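PDB 5IPW: oligopeptide ABC transporter, periplasmic oligopeptide-binding protein, putative from Thermotoga maritima MSB8, which probably binds oligopeptides outside the cytoplasmic membrane and delivers them to an ABC transporter for uptake into the cell. Local coordinates for residues 61-66 with 77-82; 138-143 with 150-155; 556-561 with 576-581. One frame throughout, in Å; residues are numbered along the deposited sequence.

Interaction 1. Residues 61-66 with 77-82; sequences GTWRRV and SKLIEV
Arg65 and Leu79 lie closest by backbone across this contact, yet their CA atoms are 11.3 Å apart, so strand and helix never meet main chain to main chain and side chains span the interval. Residues 62-66 belong to strand 62-67, an outermost strand of a mixed four-stranded sheet in this family 5 solute-binding protein, paired in parallel with strand 276-281. Residues 77-80 form the end of helix 73-80, and Glu81 is the first to leave helical geometry. The arrangement is a helix end resting on a sheet through one leucine.

Trp63 and Arg65, two residues apart on the strand, both point toward the helix; Leu79 CD2 touches both, while CD1 stays on Arg65. Leu79 CD2 stands 3.9 Å above the guanidinium plane of Arg65, over its centre. The other branch, CD1, packs 3.7 Å from Arg65 CD as well as against the guanidinium, the two side chains running past each other in opposite directions. Arg65 is bent at chi3 (107°), which turns the flat group so that a face rather than an edge receives the methyls. Arg65 CD in turn lies 3.6 Å above one face of the Trp63 indole, offset toward the rim. Leu79 thus packs on a layer made of the guanidinium face and the outer end of the indole, a flat but charged group beside an aromatic one.

Several polar atoms of Trp63 and Arg65 bond outside the two segments. Trp63 NE1 donates a hydrogen bond to Met299 O, to which Arg65 NE adds a weak one, while Arg65 NH1 makes a weak bond to His279 NE2. His279 and Pro621 also touch Leu79. At the far tip of the indole, Trp63 CH2 meets Leu79 CD2 obliquely at 4.0 Å.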
loop_
_atom_site.group_PDB
_atom_site.type_symbol
_atom_site.label_atom_id
_atom_site.label_comp_id
_atom_site.label_asym_id
_atom_site.label_seq_id
_atom_site.Cartn_x
_atom_site.Cartn_y
_atom_site.Cartn_z
ATOM N N GLY A 61 14.511 -7.611 25.312
ATOM C CA GLY A 61 14.771 -6.237 24.909
ATOM C C GLY A 61 13.554 -5.346 24.831
ATOM O O GLY A 61 12.409 -5.814 24.831
ATOM N N THR A 62 13.822 -4.043 24.781
ATOM C CA THR A 62 12.797 -3.032 24.595
ATOM C C THR A 62 13.167 -2.229 23.366
ATOM O O THR A 62 14.235 -1.627 23.296
ATOM C CB THR A 62 12.644 -2.097 25.818
ATOM O OG1 THR A 62 12.220 -2.856 26.959
ATOM C CG2 THR A 62 11.602 -1.018 25.557
ATOM N N TRP A 63 12.254 -2.234 22.409
ATOM C CA TRP A 63 12.429 -1.594 21.130
ATOM C C TRP A 63 11.951 -0.149 21.268
ATOM O O TRP A 63 10.747 0.111 21.407
ATOM C CB TRP A 63 11.629 -2.394 20.085
ATOM C CG TRP A 63 11.467 -1.819 18.718
ATOM C CD1 TRP A 63 12.058 -0.702 18.189
ATOM C CD2 TRP A 63 10.668 -2.377 17.678
ATOM N NE1 TRP A 63 11.648 -0.519 16.879
ATOM C CE2 TRP A 63 10.800 -1.541 16.546
ATOM C CE3 TRP A 63 9.851 -3.511 17.592
ATOM C CZ2 TRP A 63 10.140 -1.804 15.351
ATOM C CZ3 TRP A 63 9.195 -3.765 16.414
ATOM C CH2 TRP A 63 9.341 -2.918 15.303
ATOM N N ARG A 64 12.908 0.778 21.226
ATOM C CA ARG A 64 12.635 2.198 21.391
ATOM C C ARG A 64 12.257 2.853 20.083
ATOM O O ARG A 64 13.020 2.812 19.116
ATOM C CB ARG A 64 13.857 2.913 21.967
ATOM C CG ARG A 64 14.293 2.379 23.328
ATOM C CD ARG A 64 15.639 2.942 23.740
ATOM N NE ARG A 64 16.689 2.503 22.825
ATOM C CZ ARG A 64 17.894 3.053 22.721
ATOM N NH1 ARG A 64 18.251 4.085 23.486
ATOM N NH2 ARG A 64 18.758 2.563 21.840
ATOM N N ARG A 65 11.070 3.456 20.064
ATOM C CA ARG A 65 10.634 4.283 18.950
ATOM C C ARG A 65 10.121 5.621 19.473
ATOM O O ARG A 65 10.100 5.870 20.685
ATOM C CB ARG A 65 9.506 3.597 18.182
ATOM C CG ARG A 65 9.784 2.185 17.704
ATOM C CD ARG A 65 8.586 1.652 16.914
ATOM N NE ARG A 65 8.847 1.589 15.477
ATOM C CZ ARG A 65 8.089 2.114 14.515
ATOM N NH1 ARG A 65 6.974 2.770 14.789
ATOM N NH2 ARG A 65 8.451 1.968 13.243
ATOM N N VAL A 66 9.686 6.471 18.552
ATOM C CA VAL A 66 9.042 7.729 18.905
ATOM C C VAL A 66 7.778 7.927 18.072
ATOM O O VAL A 66 7.743 7.565 16.894
ATOM C CB VAL A 66 9.995 8.940 18.704
ATOM C CG1 VAL A 66 11.203 8.824 19.614
ATOM C CG2 VAL A 66 10.448 9.067 17.260
ATOM N N SER A 77 -0.649 0.612 14.635
ATOM C CA SER A 77 -1.416 -0.415 13.933
ATOM C C SER A 77 -0.561 -1.211 12.948
ATOM O O SER A 77 -0.644 -2.431 12.909
ATOM C CB SER A 77 -2.597 0.186 13.174
ATOM O OG SER A 77 -3.283 -0.836 12.465
ATOM N N LYS A 78 0.271 -0.514 12.180
ATOM C CA LYS A 78 1.100 -1.154 11.167
ATOM C C LYS A 78 2.291 -1.945 11.724
ATOM O O LYS A 78 2.941 -2.670 10.980
ATOM C CB LYS A 78 1.563 -0.123 10.150
ATOM C CG LYS A 78 0.424 0.350 9.270
ATOM C CD LYS A 78 0.810 1.557 8.439
ATOM C CE LYS A 78 -0.274 1.894 7.430
ATOM N NZ LYS A 78 -0.062 3.231 6.806
ATOM N N LEU A 79 2.575 -1.808 13.018
ATOM C CA LEU A 79 3.497 -2.718 13.706
ATOM C C LEU A 79 2.794 -3.982 14.162
ATOM O O LEU A 79 3.405 -5.041 14.252
ATOM C CB LEU A 79 4.099 -2.061 14.949
ATOM C CG LEU A 79 5.014 -0.864 14.726
ATOM C CD1 LEU A 79 5.642 -0.462 16.052
ATOM C CD2 LEU A 79 6.086 -1.181 13.697
ATOM N N ILE A 80 1.505 -3.839 14.434
ATOM C CA ILE A 80 0.780 -4.707 15.336
ATOM C C ILE A 80 -0.221 -5.607 14.597
ATOM O O ILE A 80 -0.736 -6.570 15.156
ATOM C CB ILE A 80 0.102 -3.799 16.403
ATOM C CG1 ILE A 80 0.575 -4.187 17.783
ATOM C CG2 ILE A 80 -1.427 -3.721 16.292
ATOM C CD1 ILE A 80 1.998 -3.740 18.006
ATOM N N GLU A 81 -0.453 -5.304 13.327
ATOM C CA GLU A 81 -1.526 -5.917 12.561
ATOM C C GLU A 81 -1.278 -7.377 12.241
ATOM O O GLU A 81 -0.148 -7.802 12.009
ATOM C CB GLU A 81 -1.761 -5.145 11.257
ATOM C CG GLU A 81 -2.779 -4.027 11.392
ATOM C CD GLU A 81 -2.717 -3.044 10.244
ATOM O OE1 GLU A 81 -2.543 -3.475 9.078
ATOM O OE2 GLU A 81 -2.833 -1.833 10.514
ATOM N N VAL A 82 -2.364 -8.137 12.222
ATOM C CA VAL A 82 -2.324 -9.539 11.825
ATOM C C VAL A 82 -3.438 -9.816 10.825
ATOM O O VAL A 82 -4.505 -9.204 10.874
ATOM C CB VAL A 82 -2.426 -10.500 13.035
ATOM C CG1 VAL A 82 -1.211 -10.349 13.938
ATOM C CG2 VAL A 82 -3.713 -10.277 13.822
#

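Interaction 2. Residues 138-143 with 150-155; sequences DIVGND and PDWYNI
Val140 turns one methyl, CG1, into a pocket formed by Pro150, Trp152 and Tyr153. With that branch anti to the backbone N (chi1 178°), CG1 comes 3.6 Å from Pro150 CD, the two side chains crossing at a slant. It also lies 4.0 Å from Trp152 CZ2 and 4.1 Å from Tyr153 CD1, approaching both rings obliquely. The second segment is itself folded together: Pro150 CG sits 3.4 Å above one face of the Trp152 indole, offset toward the rim, and Tyr153 CB lies over the same face. Beyond Val140, the tyrosine reaches along to Gly141, where its phenol end, CZ and OH, rests by the glycine CA.

This is a helix-loop-helix connection within the family 5 solute-binding range: helix 129-140 leads through a short loop to helix 151-154, with Pro150 at the N-cap position. Across the loop Asp143 forms a salt bridge with Lys149, and Phe187 meets the Trp152 ring from outside the pair.

No hydrogen bond crosses between the segments, so the direct contact is mainly van der Waals, consistent with apolar packing round Val140 CG1.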
loop_
_atom_site.group_PDB
_atom_site.type_symbol
_atom_site.label_atom_id
_atom_site.label_comp_id
_atom_site.label_asym_id
_atom_site.label_seq_id
_atom_site.Cartn_x
_atom_site.Cartn_y
_atom_site.Cartn_z
ATOM N N ASP A 138 -21.847 -8.105 13.055
ATOM C CA ASP A 138 -22.269 -7.265 14.171
ATOM C C ASP A 138 -21.399 -6.026 14.406
ATOM O O ASP A 138 -21.719 -5.214 15.278
ATOM C CB ASP A 138 -22.323 -8.106 15.445
ATOM C CG ASP A 138 -23.304 -9.258 15.338
ATOM O OD1 ASP A 138 -24.408 -9.045 14.801
ATOM O OD2 ASP A 138 -22.977 -10.373 15.790
ATOM N N ILE A 139 -20.309 -5.877 13.652
ATOM C CA ILE A 139 -19.507 -4.654 13.708
ATOM C C ILE A 139 -19.513 -3.978 12.346
ATOM O O ILE A 139 -20.046 -2.876 12.202
ATOM C CB ILE A 139 -18.059 -4.905 14.198
ATOM C CG1 ILE A 139 -18.095 -5.587 15.577
ATOM C CG2 ILE A 139 -17.282 -3.595 14.260
ATOM C CD1 ILE A 139 -16.763 -5.707 16.285
ATOM N N VAL A 140 -18.939 -4.639 11.348
ATOM C CA VAL A 140 -18.888 -4.072 10.009
ATOM C C VAL A 140 -20.320 -3.904 9.503
ATOM O O VAL A 140 -20.698 -2.821 9.057
ATOM C CB VAL A 140 -18.068 -4.943 9.035
ATOM C CG1 VAL A 140 -18.068 -4.342 7.635
ATOM C CG2 VAL A 140 -16.634 -5.097 9.525
ATOM N N GLY A 141 -21.117 -4.967 9.619
ATOM C CA GLY A 141 -22.505 -4.970 9.139
ATOM C C GLY A 141 -23.536 -4.361 10.073
ATOM O O GLY A 141 -24.735 -4.599 9.910
ATOM N N ASN A 142 -23.075 -3.582 11.050
ATOM C CA ASN A 142 -23.945 -2.882 11.985
ATOM C C ASN A 142 -23.959 -1.383 11.694
ATOM O O ASN A 142 -22.940 -0.700 11.845
ATOM C CB ASN A 142 -23.467 -3.126 13.411
ATOM C CG ASN A 142 -24.307 -2.397 14.440
ATOM O OD1 ASN A 142 -24.227 -1.177 14.570
ATOM N ND2 ASN A 142 -25.105 -3.146 15.190
ATOM N N ASP A 143 -25.131 -0.871 11.320
ATOM C CA ASP A 143 -25.268 0.503 10.810
ATOM C C ASP A 143 -24.926 1.582 11.838
ATOM O O ASP A 143 -24.423 2.638 11.475
ATOM C CB ASP A 143 -26.680 0.731 10.260
ATOM C CG ASP A 143 -27.080 -0.305 9.207
ATOM O OD1 ASP A 143 -26.226 -1.121 8.787
ATOM O OD2 ASP A 143 -28.262 -0.303 8.807
ATOM N N PRO A 150 -17.662 -0.890 3.921
ATOM C CA PRO A 150 -16.514 -1.057 3.039
ATOM C C PRO A 150 -16.886 -1.650 1.681
ATOM O O PRO A 150 -17.913 -2.311 1.542
ATOM C CB PRO A 150 -15.616 -2.023 3.814
ATOM C CG PRO A 150 -16.564 -2.842 4.611
ATOM C CD PRO A 150 -17.705 -1.931 4.967
ATOM N N ASP A 151 -16.034 -1.382 0.698
ATOM C CA ASP A 151 -16.154 -1.918 -0.662
ATOM C C ASP A 151 -16.664 -3.369 -0.719
ATOM O O ASP A 151 -17.706 -3.646 -1.324
ATOM C CB ASP A 151 -14.805 -1.782 -1.414
ATOM C CG ASP A 151 -13.565 -1.911 -0.488
ATOM O OD1 ASP A 151 -13.648 -2.541 0.588
ATOM O OD2 ASP A 151 -12.495 -1.375 -0.844
ATOM N N TRP A 152 -15.935 -4.275 -0.073
ATOM C CA TRP A 152 -16.256 -5.707 -0.096
ATOM C C TRP A 152 -17.596 -6.048 0.553
ATOM O O TRP A 152 -18.242 -7.008 0.144
ATOM C CB TRP A 152 -15.136 -6.538 0.558
ATOM C CG TRP A 152 -14.908 -6.228 2.010
ATOM C CD1 TRP A 152 -14.055 -5.299 2.522
ATOM C CD2 TRP A 152 -15.551 -6.839 3.128
ATOM N NE1 TRP A 152 -14.125 -5.294 3.886
ATOM C CE2 TRP A 152 -15.040 -6.229 4.287
ATOM C CE3 TRP A 152 -16.514 -7.839 3.261
ATOM C CZ2 TRP A 152 -15.455 -6.588 5.563
ATOM C CZ3 TRP A 152 -16.925 -8.197 4.532
ATOM C CH2 TRP A 152 -16.397 -7.572 5.665
ATOM N N TYR A 153 -18.012 -5.289 1.564
ATOM C CA TYR A 153 -19.302 -5.549 2.212
ATOM C C TYR A 153 -20.491 -5.072 1.372
ATOM O O TYR A 153 -21.579 -5.634 1.476
ATOM C CB TYR A 153 -19.368 -4.917 3.604
ATOM C CG TYR A 153 -20.587 -5.334 4.415
ATOM C CD1 TYR A 153 -20.565 -6.476 5.219
ATOM C CD2 TYR A 153 -21.762 -4.589 4.378
ATOM C CE1 TYR A 153 -21.677 -6.856 5.963
ATOM C CE2 TYR A 153 -22.878 -4.957 5.119
ATOM C CZ TYR A 153 -22.832 -6.090 5.910
ATOM O OH TYR A 153 -23.938 -6.455 6.647
ATOM N N ASN A 154 -20.285 -4.037 0.555
ATOM C CA ASN A 154 -21.346 -3.512 -0.315
ATOM C C ASN A 154 -21.655 -4.451 -1.473
ATOM O O ASN A 154 -22.785 -4.489 -1.961
ATOM C CB ASN A 154 -21.005 -2.108 -0.817
ATOM C CG ASN A 154 -21.239 -1.043 0.242
ATOM O OD1 ASN A 154 -22.151 -1.161 1.063
ATOM N ND2 ASN A 154 -20.417 0.004 0.230
ATOM N N ILE A 155 -20.658 -5.211 -1.912
ATOM C CA ILE A 155 -20.942 -6.413 -2.678
ATOM C C ILE A 155 -21.618 -7.316 -1.652
ATOM O O ILE A 155 -21.131 -7.434 -0.529
ATOM C CB ILE A 155 -19.668 -7.083 -3.224
ATOM C CG1 ILE A 155 -18.903 -6.101 -4.119
ATOM C CG2 ILE A 155 -20.025 -8.359 -3.984
ATOM C CD1 ILE A 155 -17.737 -6.706 -4.869
#

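Interaction 3. Residues 556-561 with 576-581; sequences VDLYYQ and AEATKI
Leu558 carries this contact almost alone: both its methyls meet Glu577, and CD1 alone goes on to Ala578 and Ile581. CD1 has the more contacts: it meets the backbone of Ala578 and lies 3.8 Å from Ala578 CB, 3.7 Å from Glu577 CB and 4.1 Å from Ile581 CD1. CD2 keeps to the acidic residue, 4.1 Å from Glu577 CB and 4.0 Å from Glu577 OE2, so the carboxylate end passes beside the methyl while the two side chains cross at an angle. Leucine CG stands beside the backbone N and anti to the carbonyl carbon (chi1 -68°), which directs the fork onto the 577-578 backbone. Glu577, itself exposed, lays its CB against the leucine, consistent with its lying on the solvent side, whereas Ala578 and Ile581 are buried.

The two segments belong to helices 550-564 and 568-584, consecutive in the chain and packed as an antiparallel helical hairpin. Their local axes approach to 10.0 Å with 160° between their directions. Leu558 and Ala578 are nearest by backbone, with CA atoms 6.9 Å apart, and at this close point the leucine methyl lies against the Ala578 main chain.

Further out, helical periodicity sets the partners. Ile581 lies one turn after Glu577, and the Ile581 N to Glu577 O hydrogen bond (2.9 Å) belongs to the turn that places both against Leu558. Ile581 also packs on Val551, Arg554 and Leu555 of the first helix, and Ala578 on Leu555 and Phe508, which extends the seam toward the start of helix 550-564. On another face of that helix, Val556 and Tyr560 touch Ile530 of helix 523-534, and Asp557 OD2 forms a salt bridge with Arg554 and a hydrogen bond with Tyr529 OH.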
loop_
_atom_site.group_PDB
_atom_site.type_symbol
_atom_site.label_atom_id
_atom_site.label_comp_id
_atom_site.label_asym_id
_atom_site.label_seq_id
_atom_site.Cartn_x
_atom_site.Cartn_y
_atom_site.Cartn_z
ATOM N N VAL A 556 -9.733 -1.691 -20.423
ATOM C CA VAL A 556 -10.939 -1.884 -19.622
ATOM C C VAL A 556 -11.228 -3.373 -19.521
ATOM O O VAL A 556 -11.415 -3.895 -18.425
ATOM C CB VAL A 556 -12.163 -1.162 -20.223
ATOM C CG1 VAL A 556 -13.423 -1.473 -19.430
ATOM C CG2 VAL A 556 -11.933 0.344 -20.265
ATOM N N ASP A 557 -11.254 -4.049 -20.669
ATOM C CA ASP A 557 -11.528 -5.488 -20.734
ATOM C C ASP A 557 -10.597 -6.280 -19.825
ATOM O O ASP A 557 -11.036 -7.184 -19.104
ATOM C CB ASP A 557 -11.389 -5.997 -22.171
ATOM C CG ASP A 557 -12.517 -5.531 -23.070
ATOM O OD1 ASP A 557 -13.692 -5.654 -22.663
ATOM O OD2 ASP A 557 -12.223 -5.049 -24.184
ATOM N N LEU A 558 -9.315 -5.923 -19.869
ATOM C CA LEU A 558 -8.310 -6.526 -19.003
ATOM C C LEU A 558 -8.680 -6.377 -17.533
ATOM O O LEU A 558 -8.655 -7.357 -16.785
ATOM C CB LEU A 558 -6.930 -5.908 -19.256
ATOM C CG LEU A 558 -6.258 -6.197 -20.605
ATOM C CD1 LEU A 558 -4.863 -5.593 -20.633
ATOM C CD2 LEU A 558 -6.184 -7.690 -20.892
ATOM N N TYR A 559 -9.033 -5.161 -17.119
ATOM C CA TYR A 559 -9.367 -4.927 -15.717
ATOM C C TYR A 559 -10.526 -5.795 -15.256
ATOM O O TYR A 559 -10.465 -6.396 -14.186
ATOM C CB TYR A 559 -9.715 -3.468 -15.427
ATOM C CG TYR A 559 -10.114 -3.301 -13.983
ATOM C CD1 TYR A 559 -9.152 -3.285 -12.978
ATOM C CD2 TYR A 559 -11.453 -3.233 -13.615
ATOM C CE1 TYR A 559 -9.512 -3.172 -11.649
ATOM C CE2 TYR A 559 -11.821 -3.121 -12.290
ATOM C CZ TYR A 559 -10.846 -3.093 -11.312
ATOM O OH TYR A 559 -11.211 -2.979 -9.994
ATOM N N TYR A 560 -11.585 -5.850 -16.055
ATOM C CA TYR A 560 -12.784 -6.584 -15.651
ATOM C C TYR A 560 -12.599 -8.099 -15.692
ATOM O O TYR A 560 -13.334 -8.842 -15.038
ATOM C CB TYR A 560 -14.005 -6.113 -16.444
ATOM C CG TYR A 560 -14.566 -4.853 -15.838
ATOM C CD1 TYR A 560 -14.095 -3.598 -16.218
ATOM C CD2 TYR A 560 -15.519 -4.918 -14.832
ATOM C CE1 TYR A 560 -14.589 -2.443 -15.635
ATOM C CE2 TYR A 560 -16.018 -3.771 -14.243
ATOM C CZ TYR A 560 -15.552 -2.539 -14.647
ATOM O OH TYR A 560 -16.056 -1.409 -14.053
ATOM N N GLN A 561 -11.596 -8.544 -16.443
ATOM C CA GLN A 561 -11.130 -9.920 -16.348
ATOM C C GLN A 561 -10.417 -10.117 -15.024
ATOM O O GLN A 561 -10.732 -11.042 -14.276
ATOM C CB GLN A 561 -10.184 -10.269 -17.498
ATOM C CG GLN A 561 -10.894 -10.643 -18.786
ATOM C CD GLN A 561 -9.931 -11.149 -19.841
ATOM O OE1 GLN A 561 -9.283 -10.360 -20.535
ATOM N NE2 GLN A 561 -9.827 -12.472 -19.967
ATOM N N ALA A 576 0.502 -8.276 -17.277
ATOM C CA ALA A 576 1.531 -8.220 -18.314
ATOM C C ALA A 576 1.005 -7.515 -19.561
ATOM O O ALA A 576 1.661 -6.628 -20.099
ATOM C CB ALA A 576 2.010 -9.623 -18.663
ATOM N N GLU A 577 -0.193 -7.900 -19.993
ATOM C CA GLU A 577 -0.825 -7.315 -21.183
ATOM C C GLU A 577 -1.101 -5.822 -21.003
ATOM O O GLU A 577 -0.867 -5.019 -21.909
ATOM C CB GLU A 577 -2.148 -8.011 -21.493
ATOM C CG GLU A 577 -2.090 -9.527 -21.473
ATOM C CD GLU A 577 -3.154 -10.148 -22.342
ATOM O OE1 GLU A 577 -3.166 -9.855 -23.554
ATOM O OE2 GLU A 577 -3.976 -10.929 -21.818
ATOM N N ALA A 578 -1.617 -5.466 -19.831
ATOM C CA ALA A 578 -1.903 -4.079 -19.501
ATOM C C ALA A 578 -0.650 -3.224 -19.602
ATOM O O ALA A 578 -0.661 -2.153 -20.206
ATOM C CB ALA A 578 -2.478 -3.992 -18.099
ATOM N N THR A 579 0.431 -3.708 -19.007
ATOM C CA THR A 579 1.695 -2.986 -19.014
ATOM C C THR A 579 2.324 -2.981 -20.409
ATOM O O THR A 579 3.116 -2.100 -20.727
ATOM C CB THR A 579 2.688 -3.585 -18.001
ATOM O OG1 THR A 579 2.873 -4.982 -18.274
ATOM C CG2 THR A 579 2.171 -3.407 -16.589
ATOM N N LYS A 580 1.982 -3.981 -21.220
ATOM C CA LYS A 580 2.383 -4.012 -22.627
ATOM C C LYS A 580 1.720 -2.836 -23.321
ATOM O O LYS A 580 2.387 -1.992 -23.906
ATOM C CB LYS A 580 1.967 -5.339 -23.295
ATOM C CG LYS A 580 2.335 -5.467 -24.772
ATOM C CD LYS A 580 1.597 -6.609 -25.456
ATOM C CE LYS A 580 1.704 -6.496 -26.970
ATOM N NZ LYS A 580 1.031 -7.614 -27.691
ATOM N N ILE A 581 0.400 -2.778 -23.223
ATOM C CA ILE A 581 -0.370 -1.688 -23.806
ATOM C C ILE A 581 0.205 -0.318 -23.409
ATOM O O ILE A 581 0.543 0.492 -24.269
ATOM C CB ILE A 581 -1.858 -1.812 -23.426
ATOM C CG1 ILE A 581 -2.499 -2.935 -24.257
ATOM C CG2 ILE A 581 -2.573 -0.486 -23.631
ATOM C CD1 ILE A 581 -3.913 -3.316 -23.861
#

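How the interactions relate
The three contacts follow one another along the chain without interleaving, and each joins elements near in sequence: strand to helix end in interaction 1, a helix end to a short helix in interaction 2, two consecutive long helices in interaction 3. They share no helix or strand. The centres of interactions 1 and 2, like those of 2 and 3, are 29 Å apart, while 1 and 3 are 38 Å apart on opposite sides of the chain's centre. Nearest atoms are about 12 Å apart for 1 and 2, about 9 Å for 2 and 3 and about 21 Å for 1 and 3, so no two contacts touch. Each is thus a separate local contact in a different part of the fold.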